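Local coordinates for 3-oxoacyl-[acyl-carrier protein] synthase (Thermus thermophilus, PDB 1UB7) that probably starts fatty acid synthesis by condensing acetyl-CoA with malonyl-ACP to give 3-oxobutanoyl-ACP, working as a homodimer of the thiolase-like superfamily, at residues E187-C192 / T201-R206; K216-V221 / V304-G309. All coordinates share one frame; numbering follows the deposited sequence.

Contact 1: residues E187-C192 / T201-R206; sequences ELYHAC and TSMKNR
Two first torsions bring Y189 and M203 together between strand 188-191 and the loop that follows it. In Y189, CG sits between the backbone N and the carbonyl carbon (chi1 61°), which swings the ring over toward residues 201-206; in M203, CG lies opposite its own carbonyl carbon (chi1 -67°), and the thioether bends at its last torsion. The two side chains then cross at a slant. M203 CG rests over one face of the phenol, 3.9 Å from the ring centroid of Y189 and 29° off the normal, a CH-pi contact. M203 SD follows at 4.5 Å from that centroid in an oblique Met-aromatic contact. The same methionine also meets A191, two residues on and turned the same way as Y189, M203 CB lying 3.6 Å from A191 CB. At the far end of the phenol, Y189 OH is 3.2 Å from S202 O and 3.8 Å from the methyl T201 CG2. H190 CD2 lies 3.7 Å from R206 C. Replacing Y189 with an alanine would probably leave M203 CG and SD without their aromatic face and open a gap beside T201. The segment 201-206 belongs to the loop that returns to strand 208-209, whose Y208 meets the Y189 ring, while H190 and A191 pair antiparallel with a strand of the second subunit, and M203 packs on A84 of that subunit. The Y189-M203 pair, apolar and held by dispersion, forms the centre of this contact and joins the returning loop to a strand at the dimer interface.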
loop_
_atom_site.group_PDB
_atom_site.type_symbol
_atom_site.label_atom_id
_atom_site.label_comp_id
_atom_site.label_asym_id
_atom_site.label_seq_id
_atom_site.Cartn_x
_atom_site.Cartn_y
_atom_site.Cartn_z
ATOM N N GLU A 187 3.240 -19.877 -4.542
ATOM C CA GLU A 187 4.298 -19.877 -5.561
ATOM C C GLU A 187 5.438 -18.881 -5.337
ATOM O O GLU A 187 6.530 -19.043 -5.886
ATOM C CB GLU A 187 3.674 -19.622 -6.933
ATOM C CG GLU A 187 2.446 -20.471 -7.196
ATOM C CD GLU A 187 2.769 -21.952 -7.314
ATOM O OE1 GLU A 187 3.727 -22.417 -6.653
ATOM O OE2 GLU A 187 2.050 -22.652 -8.062
ATOM N N LEU A 188 5.177 -17.846 -4.546
ATOM C CA LEU A 188 6.176 -16.824 -4.249
ATOM C C LEU A 188 5.727 -16.067 -3.000
ATOM O O LEU A 188 4.613 -15.542 -2.960
ATOM C CB LEU A 188 6.320 -15.863 -5.444
ATOM C CG LEU A 188 7.325 -14.705 -5.361
ATOM C CD1 LEU A 188 8.722 -15.215 -5.010
ATOM C CD2 LEU A 188 7.339 -13.972 -6.688
ATOM N N TYR A 189 6.592 -16.018 -1.984
ATOM C CA TYR A 189 6.257 -15.343 -0.732
ATOM C C TYR A 189 7.395 -15.221 0.298
ATOM O O TYR A 189 8.493 -15.758 0.132
ATOM C CB TYR A 189 5.069 -16.066 -0.072
ATOM C CG TYR A 189 5.352 -17.517 0.282
ATOM C CD1 TYR A 189 6.234 -17.845 1.320
ATOM C CD2 TYR A 189 4.777 -18.561 -0.449
ATOM C CE1 TYR A 189 6.539 -19.170 1.618
ATOM C CE2 TYR A 189 5.077 -19.893 -0.159
ATOM C CZ TYR A 189 5.961 -20.189 0.875
ATOM O OH TYR A 189 6.276 -21.497 1.166
ATOM N N HIS A 190 7.085 -14.492 1.365
ATOM C CA HIS A 190 7.959 -14.262 2.510
ATOM C C HIS A 190 7.019 -13.718 3.591
ATOM O O HIS A 190 6.576 -12.564 3.530
ATOM C CB HIS A 190 9.056 -13.234 2.199
ATOM C CG HIS A 190 9.912 -12.890 3.385
ATOM N ND1 HIS A 190 9.432 -12.192 4.474
ATOM C CD2 HIS A 190 11.208 -13.173 3.663
ATOM C CE1 HIS A 190 10.394 -12.058 5.369
ATOM N NE2 HIS A 190 11.482 -12.645 4.902
ATOM N N ALA A 191 6.697 -14.561 4.566
ATOM C CA ALA A 191 5.791 -14.173 5.638
ATOM C C ALA A 191 6.181 -12.863 6.319
ATOM O O ALA A 191 7.242 -12.284 6.049
ATOM C CB ALA A 191 5.713 -15.291 6.673
ATOM N N CYS A 192 5.294 -12.396 7.192
ATOM C CA CYS A 192 5.519 -11.177 7.963
ATOM C C CYS A 192 4.859 -11.333 9.329
ATOM O O CYS A 192 5.536 -11.371 10.351
ATOM C CB CYS A 192 4.940 -9.949 7.254
ATOM S SG CYS A 192 5.200 -8.409 8.187
ATOM N N THR A 201 -0.508 -23.554 2.835
ATOM C CA THR A 201 0.925 -23.518 2.566
ATOM C C THR A 201 1.662 -22.747 3.670
ATOM O O THR A 201 1.541 -21.528 3.789
ATOM C CB THR A 201 1.212 -22.850 1.198
ATOM O OG1 THR A 201 0.498 -23.538 0.158
ATOM C CG2 THR A 201 2.703 -22.886 0.896
ATOM N N SER A 202 2.425 -23.467 4.482
ATOM C CA SER A 202 3.167 -22.844 5.569
ATOM C C SER A 202 4.293 -21.962 5.026
ATOM O O SER A 202 4.819 -22.212 3.942
ATOM C CB SER A 202 3.743 -23.927 6.491
ATOM O OG SER A 202 4.352 -23.373 7.648
ATOM N N MET A 203 4.653 -20.929 5.784
ATOM C CA MET A 203 5.720 -20.009 5.392
ATOM C C MET A 203 6.888 -20.037 6.389
ATOM O O MET A 203 6.684 -20.155 7.602
ATOM C CB MET A 203 5.178 -18.574 5.275
ATOM C CG MET A 203 4.177 -18.346 4.134
ATOM S SD MET A 203 3.657 -16.603 3.939
ATOM C CE MET A 203 2.165 -16.575 4.938
ATOM N N LYS A 204 8.109 -19.932 5.864
ATOM C CA LYS A 204 9.324 -19.931 6.685
ATOM C C LYS A 204 9.880 -18.501 6.719
ATOM O O LYS A 204 9.417 -17.635 5.966
ATOM C CB LYS A 204 10.360 -20.900 6.094
ATOM C CG LYS A 204 11.499 -21.301 7.036
ATOM C CD LYS A 204 12.700 -20.359 6.959
ATOM C CE LYS A 204 13.882 -20.897 7.769
ATOM N NZ LYS A 204 15.150 -20.126 7.586
ATOM N N ASN A 205 10.865 -18.255 7.585
ATOM C CA ASN A 205 11.462 -16.922 7.728
ATOM C C ASN A 205 12.344 -16.446 6.563
ATOM O O ASN A 205 13.160 -15.536 6.735
ATOM C CB ASN A 205 12.259 -16.827 9.049
ATOM C CG ASN A 205 13.512 -17.708 9.064
ATOM O OD1 ASN A 205 14.338 -17.657 8.152
ATOM N ND2 ASN A 205 13.662 -18.505 10.120
ATOM N N ARG A 206 12.182 -17.044 5.384
ATOM C CA ARG A 206 12.974 -16.640 4.224
ATOM C C ARG A 206 12.214 -16.640 2.903
ATOM O O ARG A 206 11.183 -17.305 2.752
ATOM C CB ARG A 206 14.232 -17.508 4.104
ATOM C CG ARG A 206 15.326 -17.111 5.085
ATOM C CD ARG A 206 15.715 -15.645 4.893
ATOM N NE ARG A 206 16.543 -15.135 5.985
ATOM C CZ ARG A 206 16.972 -13.879 6.079
ATOM N NH1 ARG A 206 16.655 -12.991 5.144
ATOM N NH2 ARG A 206 17.718 -13.506 7.111
#

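Contact 2: residues K216-V221 / V304-G309; sequences KFAVRV and VSFGAG
Helix 211-233 packs on strand 300-307 in the C-terminal half of this thiolase-like fold, where a helix layer lies against a mixed sheet, and the contact is a compact example of alpha/beta packing beside the predicted active site. The short axes of 216-221 and 304-307 run nearly antiparallel, at 154°, and approach to 8.5 Å. F306 points from the strand at the helix, and A218 answers it: the methyl A218 CB stands 3.4 Å from the centroid of the F306 ring and only 1° off the normal. A CH-pi contact so well centred puts all six ring carbons at nearly equal distance from one methyl. The ring reaches this place because F306 CG takes the position flanked by both backbone N and carbonyl carbon (chi1 60°).

The neighbouring helix residues close around the root of the phenylalanine. F217 CE2 lies 3.6 Å from F306 CB, approached obliquely, while G307 N sits at the ring edge, near its plane, 3.9 Å from F217 CE2. V221, one turn further along the helix, adds CG1 at 3.8 Å from F306 CB, while its CB lies above one face of the F217 ring. Past the two segments, W312 of the adjacent strand 311-318 touches both F217 and V221, and M222 reaches F306.

The F306 ring also meets the imidazole of H246, a predicted active-site residue, and the side chain of N276, another predicted active-site residue, is about 6 Å from that of F306. With apolar carbon surfaces doing the work between helix and strand, packing from A218, F217 and V221 probably limits how far the F306 ring can turn, and so what it presents to H246.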
loop_
_atom_site.group_PDB
_atom_site.type_symbol
_atom_site.label_atom_id
_atom_site.label_comp_id
_atom_site.label_asym_id
_atom_site.label_seq_id
_atom_site.Cartn_x
_atom_site.Cartn_y
_atom_site.Cartn_z
ATOM N N LYS A 216 6.142 -20.149 -16.094
ATOM C CA LYS A 216 4.957 -20.444 -16.888
ATOM C C LYS A 216 3.989 -19.241 -16.836
ATOM O O LYS A 216 3.404 -18.842 -17.849
ATOM C CB LYS A 216 4.296 -21.708 -16.321
ATOM C CG LYS A 216 3.477 -22.521 -17.318
ATOM C CD LYS A 216 2.866 -23.760 -16.657
ATOM C CE LYS A 216 3.934 -24.681 -16.068
ATOM N NZ LYS A 216 3.359 -25.939 -15.497
ATOM N N PHE A 217 3.850 -18.669 -15.640
ATOM C CA PHE A 217 2.988 -17.513 -15.378
ATOM C C PHE A 217 3.448 -16.253 -16.127
ATOM O O PHE A 217 2.720 -15.703 -16.962
ATOM C CB PHE A 217 2.962 -17.239 -13.860
ATOM C CG PHE A 217 2.304 -15.937 -13.475
ATOM C CD1 PHE A 217 0.946 -15.725 -13.709
ATOM C CD2 PHE A 217 3.052 -14.914 -12.892
ATOM C CE1 PHE A 217 0.342 -14.513 -13.366
ATOM C CE2 PHE A 217 2.464 -13.703 -12.548
ATOM C CZ PHE A 217 1.106 -13.498 -12.784
ATOM N N ALA A 218 4.660 -15.804 -15.815
ATOM C CA ALA A 218 5.232 -14.611 -16.434
ATOM C C ALA A 218 5.008 -14.606 -17.937
ATOM O O ALA A 218 4.407 -13.677 -18.491
ATOM C CB ALA A 218 6.731 -14.531 -16.134
ATOM N N VAL A 219 5.490 -15.664 -18.583
ATOM C CA VAL A 219 5.389 -15.817 -20.025
ATOM C C VAL A 219 3.983 -15.576 -20.582
ATOM O O VAL A 219 3.802 -14.740 -21.471
ATOM C CB VAL A 219 5.893 -17.220 -20.446
ATOM C CG1 VAL A 219 5.789 -17.382 -21.949
ATOM C CG2 VAL A 219 7.348 -17.403 -19.996
ATOM N N ARG A 220 2.994 -16.293 -20.058
ATOM C CA ARG A 220 1.623 -16.143 -20.530
ATOM C C ARG A 220 0.991 -14.822 -20.126
ATOM O O ARG A 220 0.310 -14.170 -20.928
ATOM C CB ARG A 220 0.760 -17.298 -20.022
ATOM C CG ARG A 220 1.046 -18.609 -20.736
ATOM C CD ARG A 220 0.343 -19.778 -20.077
ATOM N NE ARG A 220 0.675 -21.035 -20.735
ATOM C CZ ARG A 220 0.567 -22.225 -20.157
ATOM N NH1 ARG A 220 0.132 -22.318 -18.906
ATOM N NH2 ARG A 220 0.895 -23.322 -20.828
ATOM N N VAL A 221 1.216 -14.421 -18.883
ATOM C CA VAL A 221 0.647 -13.171 -18.412
ATOM C C VAL A 221 1.272 -11.997 -19.168
ATOM O O VAL A 221 0.562 -11.217 -19.813
ATOM C CB VAL A 221 0.830 -13.019 -16.864
ATOM C CG1 VAL A 221 1.880 -11.962 -16.524
ATOM C CG2 VAL A 221 -0.505 -12.676 -16.227
ATOM N N VAL A 304 5.189 -3.602 -18.552
ATOM C CA VAL A 304 4.501 -4.813 -18.171
ATOM C C VAL A 304 5.296 -5.507 -17.073
ATOM O O VAL A 304 6.526 -5.500 -17.098
ATOM C CB VAL A 304 4.322 -5.756 -19.410
ATOM C CG1 VAL A 304 5.682 -6.153 -19.977
ATOM C CG2 VAL A 304 3.529 -6.999 -19.022
ATOM N N SER A 305 4.593 -6.091 -16.098
ATOM C CA SER A 305 5.254 -6.782 -14.990
ATOM C C SER A 305 4.383 -7.884 -14.385
ATOM O O SER A 305 3.161 -7.879 -14.515
ATOM C CB SER A 305 5.660 -5.778 -13.898
ATOM O OG SER A 305 6.289 -6.427 -12.797
ATOM N N PHE A 306 5.042 -8.825 -13.726
ATOM C CA PHE A 306 4.398 -9.971 -13.097
ATOM C C PHE A 306 5.128 -10.159 -11.779
ATOM O O PHE A 306 6.240 -9.663 -11.625
ATOM C CB PHE A 306 4.620 -11.231 -13.939
ATOM C CG PHE A 306 6.082 -11.588 -14.109
ATOM C CD1 PHE A 306 6.836 -11.043 -15.155
ATOM C CD2 PHE A 306 6.728 -12.415 -13.182
ATOM C CE1 PHE A 306 8.217 -11.313 -15.275
ATOM C CE2 PHE A 306 8.108 -12.690 -13.290
ATOM C CZ PHE A 306 8.850 -12.136 -14.340
ATOM N N GLY A 307 4.532 -10.890 -10.843
ATOM C CA GLY A 307 5.205 -11.104 -9.577
ATOM C C GLY A 307 4.364 -11.786 -8.519
ATOM O O GLY A 307 3.308 -12.369 -8.820
ATOM N N ALA A 308 4.831 -11.701 -7.272
ATOM C CA ALA A 308 4.130 -12.320 -6.147
ATOM C C ALA A 308 2.718 -11.768 -6.009
ATOM O O ALA A 308 2.447 -10.588 -6.300
ATOM C CB ALA A 308 4.896 -12.105 -4.855
ATOM N N GLY A 309 1.826 -12.644 -5.557
ATOM C CA GLY A 309 0.435 -12.288 -5.366
ATOM C C GLY A 309 -0.445 -13.512 -5.510
ATOM O O GLY A 309 -1.000 -13.983 -4.518
#

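In the fold
The two contacts differ in chemistry as they differ in burial. Contact 2 is a buried helix-on-sheet contact, about 13 Å from the centre of the chain, made by alanine, valine and phenylalanine carbons next to the predicted active site. Contact 1, about 21 Å out and only partly buried, joins a short strand to its own returning loop far from those sites, and mixes a thioether and a phenol with exposed polar residues. They hold different elements, yet they touch: L188 CD2 packs 3.4 Å from A308 N, just past the strand of contact 2. Both also reach the second subunit, where F86 of that chain packs on L188, H190 and A308.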